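Local coordinates for protein carbonic anhydrase (Neosartorya fumigata, PDB 7COI) that probably catalyses the reversible hydration of carbon dioxide to hydrogencarbonate and a proton, as a zinc-dependent beta-class carbonic anhydrase, at residues Glu159-Val162 / Arg166-His169; Phe138-Ile143 / Asp151-Ala156; Val240-Met245 / Ala278-Phe283; Leu223-Val228 / Arg265-Ala270; His175-Gly180 / Ser215-Val220. One frame throughout, in Å; residues are numbered along the deposited sequence.

Interaction 1 (Glu159-Val162 / Arg166-His169)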
# COMPACT_ATOMS: atom_id res chain seq x y z
N GLU A 159 -13.12 -7.18 -4.70
CA GLU A 159 -13.47 -7.00 -6.13
C GLU A 159 -13.71 -8.37 -6.76
O GLU A 159 -14.75 -8.55 -7.45
CB GLU A 159 -12.38 -6.21 -6.83
CG GLU A 159 -12.57 -6.06 -8.33
CD GLU A 159 -13.73 -5.17 -8.79
OE1 GLU A 159 -14.21 -4.34 -8.01
OE2 GLU A 159 -14.11 -5.31 -9.93
N PHE A 160 -12.78 -9.31 -6.55
CA PHE A 160 -12.87 -10.64 -7.20
C PHE A 160 -14.11 -11.39 -6.67
O PHE A 160 -14.91 -11.89 -7.48
CB PHE A 160 -11.60 -11.44 -6.98
CG PHE A 160 -11.49 -12.62 -7.91
CD1 PHE A 160 -12.11 -13.82 -7.61
CD2 PHE A 160 -10.70 -12.54 -9.04
CE1 PHE A 160 -12.01 -14.90 -8.46
CE2 PHE A 160 -10.60 -13.63 -9.90
CZ PHE A 160 -11.25 -14.81 -9.60
N ALA A 161 -14.31 -11.42 -5.35
CA ALA A 161 -15.41 -12.17 -4.74
C ALA A 161 -16.76 -11.56 -5.20
O ALA A 161 -17.70 -12.33 -5.51
CB ALA A 161 -15.31 -12.15 -3.25
N VAL A 162 -16.88 -10.25 -5.13
CA VAL A 162 -18.19 -9.57 -5.30
C VAL A 162 -18.53 -9.48 -6.79
O VAL A 162 -19.66 -9.86 -7.17
CB VAL A 162 -18.25 -8.22 -4.59
CG1 VAL A 162 -19.57 -7.53 -4.88
CG2 VAL A 162 -18.09 -8.39 -3.11
N ARG A 166 -19.50 -13.33 -7.63
CA ARG A 166 -20.87 -12.93 -7.23
C ARG A 166 -21.29 -13.64 -5.95
O ARG A 166 -22.41 -14.22 -5.86
CB ARG A 166 -21.84 -13.17 -8.39
CG ARG A 166 -21.56 -12.29 -9.60
CD ARG A 166 -22.47 -12.58 -10.80
NE ARG A 166 -23.87 -12.43 -10.46
CZ ARG A 166 -24.55 -11.27 -10.42
NH1 ARG A 166 -23.94 -10.14 -10.73
NH2 ARG A 166 -25.83 -11.28 -10.08
N VAL A 167 -20.45 -13.57 -4.92
CA VAL A 167 -20.84 -14.12 -3.60
C VAL A 167 -22.12 -13.44 -3.14
O VAL A 167 -22.35 -12.26 -3.48
CB VAL A 167 -19.70 -13.95 -2.57
CG1 VAL A 167 -18.47 -14.76 -2.97
CG2 VAL A 167 -19.31 -12.50 -2.37
N LYS A 168 -22.90 -14.13 -2.33
CA LYS A 168 -24.16 -13.59 -1.78
C LYS A 168 -23.92 -12.98 -0.40
O LYS A 168 -24.78 -12.18 0.06
CB LYS A 168 -25.20 -14.71 -1.70
CG LYS A 168 -25.63 -15.27 -3.04
CD LYS A 168 -26.88 -16.14 -2.96
CE LYS A 168 -27.30 -16.66 -4.32
NZ LYS A 168 -26.18 -17.37 -4.98
N HIS A 169 -22.83 -13.37 0.27
CA HIS A 169 -22.57 -12.96 1.66
C HIS A 169 -21.11 -12.53 1.80
O HIS A 169 -20.24 -13.27 1.27
CB HIS A 169 -22.84 -14.09 2.64
CG HIS A 169 -24.23 -14.61 2.57
ND1 HIS A 169 -25.25 -13.98 3.24
CD2 HIS A 169 -24.77 -15.64 1.87
CE1 HIS A 169 -26.37 -14.63 2.99
NE2 HIS A 169 -26.11 -15.64 2.14
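V167 turns its isopropyl group back onto the last turn of helix 152-164, which widens to a pi-type turn at 160-162, and A161 is what it meets. The methyl CB of A161 faces the fork of the valine: CG1 and CG2 of V167 each lie 4.1 Å from A161 CB, and the two methyls also straddle the A161 carbonyl oxygen. A first torsion of -65° places CG2 of V167 between its own N and C, the branch that approaches A161 O to 3.5 Å. The same oxygen accepts the one hydrogen bond across the contact, from V167 N at 3.1 Å. The chain reverses at R166, just past the helix end and the first residue to leave helical backbone angles, with a positive phi of 54°. This is the helix-to-strand return of an alpha/beta fold, in which the chain passes from helix 152-164 into the parallel strand 169-175. V162 contributes from its backbone: its carbonyl oxygen takes a CA-H...O contact from R166 CA at 3.3 Å, while its CG2 stays at the looser distance of 4.4 Å from V167 CG2. The guanidinium of R166 forms a salt bridge with E247, and R248 donates to the carbonyl oxygens of both V162 and V167. On the sheet side, A161 and V167 both rest on L115 of strand 114-119.

Interaction 2 (Phe138-Ile143 / Asp151-Ala156)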
# COMPACT_ATOMS: atom_id res chain seq x y z
N PHE A 138 -14.66 -18.36 -0.05
CA PHE A 138 -13.57 -17.51 -0.61
C PHE A 138 -12.99 -16.71 0.55
O PHE A 138 -13.78 -16.12 1.32
CB PHE A 138 -14.10 -16.66 -1.76
CG PHE A 138 -13.04 -16.05 -2.61
CD1 PHE A 138 -12.37 -16.82 -3.55
CD2 PHE A 138 -12.75 -14.70 -2.55
CE1 PHE A 138 -11.42 -16.27 -4.39
CE2 PHE A 138 -11.81 -14.14 -3.40
CZ PHE A 138 -11.13 -14.92 -4.30
N THR A 139 -11.68 -16.74 0.76
CA THR A 139 -11.10 -16.35 2.07
C THR A 139 -9.98 -15.31 1.96
O THR A 139 -9.04 -15.50 1.19
CB THR A 139 -10.59 -17.57 2.82
OG1 THR A 139 -11.67 -18.50 3.00
CG2 THR A 139 -10.02 -17.19 4.17
N HIS A 140 -10.08 -14.27 2.78
CA HIS A 140 -8.98 -13.33 3.11
C HIS A 140 -8.75 -13.34 4.61
O HIS A 140 -9.69 -13.10 5.39
CB HIS A 140 -9.33 -11.93 2.61
CG HIS A 140 -8.21 -10.94 2.68
ND1 HIS A 140 -6.95 -11.19 2.12
CD2 HIS A 140 -8.16 -9.69 3.21
CE1 HIS A 140 -6.19 -10.13 2.30
NE2 HIS A 140 -6.89 -9.20 2.98
N ARG A 141 -7.52 -13.54 5.02
CA ARG A 141 -7.12 -13.51 6.45
C ARG A 141 -5.87 -12.65 6.58
O ARG A 141 -4.92 -12.82 5.77
CB ARG A 141 -6.89 -14.93 6.98
CG ARG A 141 -8.21 -15.67 7.19
CD ARG A 141 -8.01 -17.12 7.41
NE ARG A 141 -7.42 -17.42 8.71
CZ ARG A 141 -7.06 -18.64 9.10
NH1 ARG A 141 -7.18 -19.68 8.29
NH2 ARG A 141 -6.56 -18.81 10.30
N ASN A 142 -5.91 -11.69 7.50
CA ASN A 142 -4.82 -10.72 7.71
C ASN A 142 -4.73 -10.48 9.22
O ASN A 142 -5.54 -11.07 10.00
CB ASN A 142 -5.02 -9.45 6.86
CG ASN A 142 -6.20 -8.61 7.31
OD1 ASN A 142 -6.66 -8.77 8.44
ND2 ASN A 142 -6.69 -7.74 6.43
N ILE A 143 -3.80 -9.64 9.65
CA ILE A 143 -3.65 -9.33 11.10
C ILE A 143 -4.89 -8.56 11.60
O ILE A 143 -5.13 -7.41 11.17
CB ILE A 143 -2.36 -8.60 11.42
CG1 ILE A 143 -1.13 -9.44 11.06
CG2 ILE A 143 -2.36 -8.21 12.90
CD1 ILE A 143 -1.05 -10.79 11.73
N ASP A 151 -6.34 -0.42 1.00
CA ASP A 151 -5.47 -1.63 0.97
C ASP A 151 -5.78 -2.42 -0.30
O ASP A 151 -6.93 -2.88 -0.48
CB ASP A 151 -5.68 -2.46 2.23
CG ASP A 151 -5.04 -3.83 2.18
OD1 ASP A 151 -3.97 -3.96 1.55
OD2 ASP A 151 -5.64 -4.74 2.73
N LEU A 152 -4.80 -2.60 -1.19
CA LEU A 152 -5.05 -3.39 -2.42
C LEU A 152 -5.27 -4.86 -2.10
O LEU A 152 -5.93 -5.54 -2.89
CB LEU A 152 -3.89 -3.26 -3.40
CG LEU A 152 -3.74 -1.91 -4.08
CD1 LEU A 152 -2.61 -2.00 -5.10
CD2 LEU A 152 -5.04 -1.50 -4.75
N SER A 153 -4.69 -5.40 -1.02
CA SER A 153 -4.81 -6.83 -0.72
C SER A 153 -6.28 -7.19 -0.44
O SER A 153 -6.84 -8.05 -1.20
CB SER A 153 -3.92 -7.22 0.43
OG SER A 153 -4.00 -8.62 0.63
N SER A 154 -6.91 -6.52 0.52
CA SER A 154 -8.35 -6.75 0.78
C SER A 154 -9.16 -6.22 -0.42
O SER A 154 -10.18 -6.84 -0.75
CB SER A 154 -8.79 -6.16 2.11
OG SER A 154 -8.61 -4.76 2.12
N GLY A 155 -8.77 -5.09 -1.00
CA GLY A 155 -9.50 -4.46 -2.12
C GLY A 155 -9.64 -5.44 -3.29
O GLY A 155 -10.75 -5.57 -3.86
N ALA A 156 -8.55 -6.10 -3.65
CA ALA A 156 -8.55 -7.06 -4.78
C ALA A 156 -9.40 -8.29 -4.44
O ALA A 156 -10.17 -8.77 -5.32
CB ALA A 156 -7.13 -7.39 -5.15
O HOH W 1 -5.46 -7.05 3.91
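The imidazole of H140 reaches from strand 137-142 to the first turn of helix 152-164, where S153 and S154 receive it. A first torsion of -170° sets CG anti to the backbone N and carries the ring across the gap. CE1 approaches S153 OG to 3.1 Å, and the S153 carbonyl oxygen lies over one face. S154 CA lies obliquely to the ring, 3.6 Å from H140 NE2. Here helix 152-164 follows strand 137-142, outermost within this chain but paired with the second subunit, in the alpha/beta core of a beta-carbonic anhydrase. D151 is the N-cap of the helix: OD1 accepts from S153 N at 3.0 Å and OD2 from S154 N at 3.1 Å, both from well above the carboxylate plane. Strand and cap are joined by a water in the plane of the imidazole, 2.7 Å from H140 NE2; it accepts from N142 ND2 and donates to D151 OD2, at 2.6 Å. The other ring nitrogen, ND1, faces the carbonyl oxygen of R141 of the second subunit and so acts as donor; with the water linking NE2 to the capping carboxylate, both nitrogens are engaged, which fixes the rotation of the imidazole.

Interaction 3 (Val240-Met245 / Ala278-Phe283)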
# COMPACT_ATOMS: atom_id res chain seq x y z
N VAL A 240 -18.29 -1.36 -5.57
CA VAL A 240 -18.56 -2.75 -6.02
C VAL A 240 -19.52 -3.42 -5.03
O VAL A 240 -20.44 -4.19 -5.49
CB VAL A 240 -17.28 -3.58 -6.27
CG1 VAL A 240 -16.48 -3.83 -5.00
CG2 VAL A 240 -17.60 -4.89 -6.95
N VAL A 241 -19.35 -3.17 -3.74
CA VAL A 241 -20.22 -3.75 -2.69
C VAL A 241 -21.60 -3.08 -2.75
O VAL A 241 -22.62 -3.81 -2.72
CB VAL A 241 -19.58 -3.61 -1.31
CG1 VAL A 241 -20.50 -4.06 -0.19
CG2 VAL A 241 -18.26 -4.38 -1.27
N LEU A 242 -21.66 -1.75 -2.77
CA LEU A 242 -22.97 -1.03 -2.80
C LEU A 242 -23.79 -1.48 -4.01
O LEU A 242 -25.01 -1.71 -3.85
CB LEU A 242 -22.74 0.48 -2.81
CG LEU A 242 -22.15 1.04 -1.53
CD1 LEU A 242 -21.60 2.43 -1.74
CD2 LEU A 242 -23.17 1.02 -0.41
N GLU A 243 -23.15 -1.61 -5.18
CA GLU A 243 -23.81 -2.08 -6.42
C GLU A 243 -24.45 -3.46 -6.18
O GLU A 243 -25.62 -3.69 -6.56
CB GLU A 243 -22.81 -2.15 -7.58
CG GLU A 243 -22.29 -0.82 -8.11
CD GLU A 243 -21.02 -0.98 -8.94
OE1 GLU A 243 -20.82 -2.09 -9.52
OE2 GLU A 243 -20.18 -0.03 -8.96
N ALA A 244 -23.71 -4.40 -5.57
CA ALA A 244 -24.18 -5.79 -5.33
C ALA A 244 -25.30 -5.80 -4.30
O ALA A 244 -26.21 -6.66 -4.40
CB ALA A 244 -23.02 -6.67 -4.89
N MET A 245 -25.24 -4.91 -3.32
CA MET A 245 -26.31 -4.83 -2.29
C MET A 245 -27.62 -4.39 -2.99
O MET A 245 -28.64 -4.99 -2.70
CB MET A 245 -25.93 -3.87 -1.18
CG MET A 245 -24.81 -4.42 -0.33
SD MET A 245 -24.19 -3.21 0.81
CE MET A 245 -25.30 -3.46 2.20
N ALA A 278 -26.68 8.05 2.41
CA ALA A 278 -25.54 8.99 2.32
C ALA A 278 -24.33 8.28 1.68
O ALA A 278 -23.60 8.89 0.87
CB ALA A 278 -25.20 9.54 3.69
N ARG A 279 -24.13 7.00 2.04
CA ARG A 279 -22.97 6.21 1.54
C ARG A 279 -23.14 5.98 0.04
O ARG A 279 -22.20 6.17 -0.71
CB ARG A 279 -22.85 4.90 2.30
CG ARG A 279 -21.54 4.16 2.05
CD ARG A 279 -21.18 3.22 3.16
NE ARG A 279 -21.19 3.92 4.42
CZ ARG A 279 -21.61 3.43 5.59
NH1 ARG A 279 -21.98 2.17 5.72
NH2 ARG A 279 -21.65 4.22 6.64
N LEU A 280 -24.34 5.60 -0.39
CA LEU A 280 -24.68 5.41 -1.83
C LEU A 280 -24.33 6.69 -2.60
O LEU A 280 -23.61 6.62 -3.64
CB LEU A 280 -26.19 5.13 -1.92
CG LEU A 280 -26.74 3.94 -2.69
CD1 LEU A 280 -25.73 2.82 -2.95
CD2 LEU A 280 -27.98 3.42 -1.95
N THR A 281 -24.83 7.84 -2.12
CA THR A 281 -24.62 9.15 -2.78
C THR A 281 -23.12 9.42 -2.88
O THR A 281 -22.68 9.92 -3.92
CB THR A 281 -25.30 10.26 -1.97
OG1 THR A 281 -26.68 9.91 -1.90
CG2 THR A 281 -25.06 11.63 -2.57
N SER A 282 -22.38 9.11 -1.81
CA SER A 282 -20.97 9.52 -1.62
C SER A 282 -20.01 8.56 -2.35
O SER A 282 -18.92 9.02 -2.69
CB SER A 282 -20.62 9.60 -0.18
OG SER A 282 -21.37 10.60 0.47
N PHE A 283 -20.41 7.29 -2.58
CA PHE A 283 -19.47 6.24 -3.04
C PHE A 283 -19.85 5.57 -4.35
O PHE A 283 -18.89 5.03 -5.00
CB PHE A 283 -19.27 5.20 -1.94
CG PHE A 283 -18.33 5.67 -0.87
CD1 PHE A 283 -16.96 5.53 -1.00
CD2 PHE A 283 -18.82 6.27 0.28
CE1 PHE A 283 -16.10 5.99 -0.01
CE2 PHE A 283 -17.97 6.74 1.27
CZ PHE A 283 -16.62 6.61 1.12
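Helices 240-245 and 278-283 cross steeply, their short axes at -129° with a closest approach of 10.5 Å, and L242 faces L280 where the backbones come nearest. This is helix-to-helix packing at the C-terminal end of the chain: the terminal helix 273-283 follows the last strand of the sheet and lies against helix 239-248. L242 supplies all of the 240-245 side. A chi1 of -68°, CG anti to the carbonyl carbon, carries CG toward the second helix, and a chi2 of 164° sets CD1 and CD2 on different neighbours. CD1 enters between R279 and F283, 3.9 Å from the R279 carbonyl oxygen and beside the aliphatic CG of that arginine. CD2 and CB instead meet the CD1 methyl of L280, at 4.0 and 3.8 Å, as the two leucines slide past each other in opposite directions. No polar bond spans the helices. The guanidinium of R279 is directed to other partners, E271 and T236 of the same chain and E205 of the fourth subunit, so the helix is also part of a subunit interface. Within the terminal helix, S282 OG folds back on the A278 carbonyl oxygen at 2.8 Å. F283 takes part through its CB and not its ring, L242 CD1 lying 3.6 Å from F283 CB.

Interaction 4 (Leu223-Val228 / Arg265-Ala270)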
# COMPACT_ATOMS: atom_id res chain seq x y z
N LEU A 223 -12.98 -3.85 21.64
CA LEU A 223 -12.25 -3.26 20.49
C LEU A 223 -12.35 -4.21 19.29
O LEU A 223 -12.46 -3.71 18.16
CB LEU A 223 -10.80 -2.96 20.88
CG LEU A 223 -9.99 -2.26 19.80
CD1 LEU A 223 -10.68 -1.02 19.27
CD2 LEU A 223 -8.62 -1.91 20.31
N ALA A 224 -12.32 -5.53 19.50
CA ALA A 224 -12.51 -6.52 18.42
C ALA A 224 -13.87 -6.32 17.77
O ALA A 224 -13.98 -6.36 16.57
CB ALA A 224 -12.33 -7.93 18.95
N GLU A 225 -14.93 -6.10 18.57
CA GLU A 225 -16.30 -5.83 18.05
C GLU A 225 -16.33 -4.51 17.29
O GLU A 225 -16.95 -4.47 16.22
CB GLU A 225 -17.33 -5.77 19.18
CG GLU A 225 -17.44 -7.07 19.92
CD GLU A 225 -18.34 -7.04 21.15
OE1 GLU A 225 -18.53 -5.94 21.70
OE2 GLU A 225 -18.78 -8.12 21.57
N LEU A 226 -15.76 -3.45 17.87
CA LEU A 226 -15.74 -2.11 17.23
C LEU A 226 -14.98 -2.22 15.89
O LEU A 226 -15.43 -1.61 14.91
CB LEU A 226 -15.09 -1.10 18.16
CG LEU A 226 -15.92 -0.69 19.38
CD1 LEU A 226 -15.04 0.09 20.30
CD2 LEU A 226 -17.16 0.09 18.97
N ASN A 227 -13.95 -3.05 15.84
CA ASN A 227 -13.13 -3.26 14.61
C ASN A 227 -13.97 -3.96 13.54
O ASN A 227 -13.90 -3.58 12.34
CB ASN A 227 -11.85 -4.00 14.95
CG ASN A 227 -10.97 -4.19 13.74
OD1 ASN A 227 -10.74 -3.22 13.02
ND2 ASN A 227 -10.53 -5.43 13.51
N VAL A 228 -14.76 -4.98 13.92
CA VAL A 228 -15.63 -5.69 12.95
C VAL A 228 -16.64 -4.66 12.43
O VAL A 228 -16.87 -4.61 11.23
CB VAL A 228 -16.32 -6.92 13.58
CG1 VAL A 228 -17.41 -7.45 12.67
CG2 VAL A 228 -15.30 -8.01 13.93
N ARG A 265 -20.63 -15.86 17.22
CA ARG A 265 -21.82 -15.02 17.58
C ARG A 265 -21.95 -13.86 16.60
O ARG A 265 -20.91 -13.29 16.13
CB ARG A 265 -21.79 -14.56 19.03
CG ARG A 265 -20.59 -13.74 19.41
CD ARG A 265 -20.64 -13.43 20.89
NE ARG A 265 -19.47 -12.68 21.36
CZ ARG A 265 -19.34 -11.35 21.32
NH1 ARG A 265 -20.28 -10.60 20.78
NH2 ARG A 265 -18.24 -10.79 21.80
N GLN A 266 -23.20 -13.54 16.23
CA GLN A 266 -23.52 -12.38 15.35
C GLN A 266 -23.43 -11.09 16.16
O GLN A 266 -23.88 -11.06 17.32
CB GLN A 266 -24.89 -12.51 14.70
CG GLN A 266 -24.97 -13.64 13.71
CD GLN A 266 -26.23 -13.59 12.91
OE1 GLN A 266 -26.39 -12.81 11.97
NE2 GLN A 266 -27.15 -14.45 13.31
N LEU A 267 -22.86 -10.05 15.56
CA LEU A 267 -22.94 -8.67 16.09
C LEU A 267 -24.16 -7.97 15.49
O LEU A 267 -24.43 -8.20 14.26
CB LEU A 267 -21.66 -7.92 15.71
CG LEU A 267 -20.39 -8.55 16.28
CD1 LEU A 267 -19.18 -7.74 15.89
CD2 LEU A 267 -20.50 -8.71 17.78
N ASP A 268 -24.84 -7.17 16.32
CA ASP A 268 -26.01 -6.33 15.92
C ASP A 268 -25.63 -5.44 14.74
O ASP A 268 -26.38 -5.42 13.74
CB ASP A 268 -26.49 -5.47 17.08
CG ASP A 268 -27.04 -6.28 18.24
OD1 ASP A 268 -27.75 -7.28 17.97
OD2 ASP A 268 -26.75 -5.92 19.40
N ALA A 269 -24.53 -4.71 14.87
CA ALA A 269 -23.90 -3.99 13.74
C ALA A 269 -24.99 -3.20 12.97
O ALA A 269 -24.97 -3.19 11.72
CB ALA A 269 -23.18 -4.99 12.86
N ALA A 270 -25.90 -2.56 13.71
CA ALA A 270 -26.98 -1.70 13.17
C ALA A 270 -26.37 -0.39 12.67
O ALA A 270 -25.44 0.14 13.30
CB ALA A 270 -28.04 -1.47 14.23
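At the edge of the R265 guanidinium, close to its plane, sits one carboxylate oxygen of E225, and the two flat groups stand almost upright to each other, their planes 81° apart. The pair spans one of the two outermost strands of this chain's sheet, 264-266, and the long helix 216-236 that packs beside it in the alpha/beta fold. R265 grips end-on with both terminal nitrogens, and both use the same acceptor: NH2 reaches E225 OE2 at 2.7 Å and NH1 reaches it at 3.0 Å. They arrive on the anti side of that oxygen, 20° and 27° out of the carboxylate plane, and sharing one atom leaves the NH1 bond the more bent. The chain of R265 runs extended from CG to NE, which lets the charge cross from the strand to the helix. Next to the salt bridge the contact turns apolar. L267 divides its methyls between two helix residues one turn apart, CD2 lying 4.1 Å from the CG of E225 while CD1 turns to V228. I256 of the neighbouring strand 251-257 also touches R265, L267 and V228, so the leucine closes over a hydrophobic strip between helix and sheet. The tightest apolar approach is L267 CD1 to V228 CG1, at 3.7 Å.

Interaction 5 (His175-Gly180 / Ser215-Val220). With ZN (zinc ion), chain F; ACT (acetate ion), chain E.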
# COMPACT_ATOMS: atom_id res chain seq x y z
N HIS A 175 -12.29 -12.05 16.55
CA HIS A 175 -12.23 -13.20 17.48
C HIS A 175 -11.75 -12.70 18.84
O HIS A 175 -11.15 -11.61 18.94
CB HIS A 175 -11.45 -14.39 16.90
CG HIS A 175 -10.01 -14.05 16.81
ND1 HIS A 175 -9.10 -14.52 17.75
CD2 HIS A 175 -9.35 -13.23 15.97
CE1 HIS A 175 -7.91 -14.03 17.49
NE2 HIS A 175 -8.06 -13.28 16.40
N THR A 176 -12.07 -13.48 19.86
CA THR A 176 -11.60 -13.25 21.23
C THR A 176 -10.11 -13.58 21.27
O THR A 176 -9.64 -14.47 20.49
CB THR A 176 -12.45 -14.04 22.24
OG1 THR A 176 -12.22 -15.44 22.02
CG2 THR A 176 -13.92 -13.73 22.11
N LYS A 177 -9.38 -12.94 22.18
CA LYS A 177 -7.92 -13.18 22.39
C LYS A 177 -7.13 -12.81 21.11
O LYS A 177 -6.18 -13.52 20.80
CB LYS A 177 -7.68 -14.63 22.78
CG LYS A 177 -8.56 -15.13 23.92
CD LYS A 177 -8.22 -14.50 25.23
CE LYS A 177 -6.94 -15.06 25.82
NZ LYS A 177 -6.04 -14.02 26.40
N CYS A 178 -7.55 -11.78 20.39
CA CYS A 178 -6.86 -11.32 19.15
C CYS A 178 -5.61 -10.54 19.53
O CYS A 178 -5.75 -9.46 20.10
CB CYS A 178 -7.78 -10.48 18.27
SG CYS A 178 -6.97 -10.01 16.72
N GLY A 179 -4.43 -11.06 19.18
CA GLY A 179 -3.12 -10.42 19.41
C GLY A 179 -2.97 -9.08 18.72
O GLY A 179 -2.28 -8.22 19.25
N GLY A 180 -3.59 -8.86 17.56
CA GLY A 180 -3.52 -7.57 16.87
C GLY A 180 -4.34 -6.54 17.59
O GLY A 180 -3.89 -5.41 17.80
N SER A 215 -12.23 -4.18 31.91
CA SER A 215 -11.04 -5.03 32.19
C SER A 215 -10.23 -5.15 30.90
O SER A 215 -10.80 -4.89 29.84
CB SER A 215 -11.43 -6.38 32.71
OG SER A 215 -11.86 -7.23 31.66
N ARG A 216 -8.96 -5.56 30.99
CA ARG A 216 -8.10 -5.78 29.80
C ARG A 216 -8.82 -6.78 28.89
O ARG A 216 -8.89 -6.51 27.67
CB ARG A 216 -6.68 -6.20 30.21
CG ARG A 216 -5.96 -7.17 29.27
CD ARG A 216 -5.72 -6.73 27.84
NE ARG A 216 -5.12 -5.42 27.62
CZ ARG A 216 -4.03 -5.17 26.89
NH1 ARG A 216 -3.35 -6.16 26.32
NH2 ARG A 216 -3.60 -3.92 26.75
N ASP A 217 -9.35 -7.88 29.43
CA ASP A 217 -9.94 -8.93 28.55
C ASP A 217 -11.22 -8.40 27.91
O ASP A 217 -11.42 -8.73 26.73
CB ASP A 217 -10.09 -10.27 29.28
CG ASP A 217 -8.80 -11.08 29.21
OD1 ASP A 217 -8.22 -11.14 28.12
OD2 ASP A 217 -8.38 -11.63 30.25
N GLU A 218 -12.03 -7.64 28.63
CA GLU A 218 -13.29 -7.05 28.09
C GLU A 218 -12.93 -6.01 27.02
O GLU A 218 -13.65 -5.94 26.04
CB GLU A 218 -14.12 -6.34 29.17
CG GLU A 218 -14.83 -7.25 30.15
CD GLU A 218 -15.54 -6.47 31.27
OE1 GLU A 218 -14.93 -5.52 31.85
OE2 GLU A 218 -16.72 -6.80 31.55
N ALA A 219 -11.87 -5.21 27.22
CA ALA A 219 -11.43 -4.16 26.26
C ALA A 219 -11.00 -4.81 24.95
O ALA A 219 -11.35 -4.27 23.88
CB ALA A 219 -10.31 -3.33 26.84
N VAL A 220 -10.31 -5.95 25.01
CA VAL A 220 -9.83 -6.68 23.81
C VAL A 220 -11.06 -7.16 23.05
O VAL A 220 -11.09 -7.02 21.84
CB VAL A 220 -8.87 -7.83 24.15
CG1 VAL A 220 -8.66 -8.78 22.98
CG2 VAL A 220 -7.54 -7.30 24.66
ZN ZN F . -6.49 -12.02 15.67
C ACT E . -3.57 -12.85 15.88
O ACT E . -2.99 -13.93 15.98
OXT ACT E . -4.86 -12.71 16.57
CH3 ACT E . -3.04 -11.67 15.08
O HOH W 2 -7.62 -11.25 25.38
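Apolar contact between the segments rests on V220, whose CB points from helix 216-236 toward the loop after strand 169-175. Its CG1, anti to the backbone N with chi1 166°, comes to 4.1 Å from C178 N and 4.3 Å from K177 N, and thus packs against backbone rather than side chain. V181 and L185 of helix 179-185 continue this surface around the valine. The charged part lies further out toward solvent. K177 NZ and D217 OD1 are 4.0 Å apart, too far for a salt bridge, and a water mediates between them: it donates to D217 OD1 at 2.8 Å and accepts only weakly from the lysine. Three successive bends, at chi2, chi3 and chi4, curl the K177 chain back toward the aspartate although its CB points away from helix 216-236. Hydrogen bonds within the helix segment form a capping box, S215 OG accepting from E218 N while E218 OE1 accepts from S215 N.

Metal coordination belongs to segment 175-180, from the strand end at H175 to the loop at C178. H175 NE2 binds the zinc ion at 2.1 Å and C178 SG at 2.3 Å, with C119 as the third protein ligand. An acetate, probably from the crystallisation liquor, takes the fourth place through OXT at 2.0 Å; that oxygen lies in the plane of the H175 ring and accepts from G179 N, and the acetate is also hydrogen-bonded to Q110 of the second subunit. Two cysteines and one histidine around zinc, with the fourth position taken by an exogenous ligand, form the open active site characteristic of beta-class carbonic anhydrases.

How the interactions relate
Interactions 1 and 2 hold opposite ends of helix 152-164 in the buried interior and touch where F138 packs on F160 and A161; one is closed by a backbone bond and valine packing, the other by a histidine, a water and a capped helix start. Interaction 3, far from the chain's centre yet buried, beside the fourth subunit, meets interaction 1 through V162 against V240 and A244 and is wholly apolar across its helices. Interactions 4 and 5 share helix 216-236 and are partly buried, each pairing a valine contact with charges nearer the surface, direct in 4 and water-mediated in 5. Only interaction 5 contains zinc ligands; its centre lies about 30 Å from that of interaction 1.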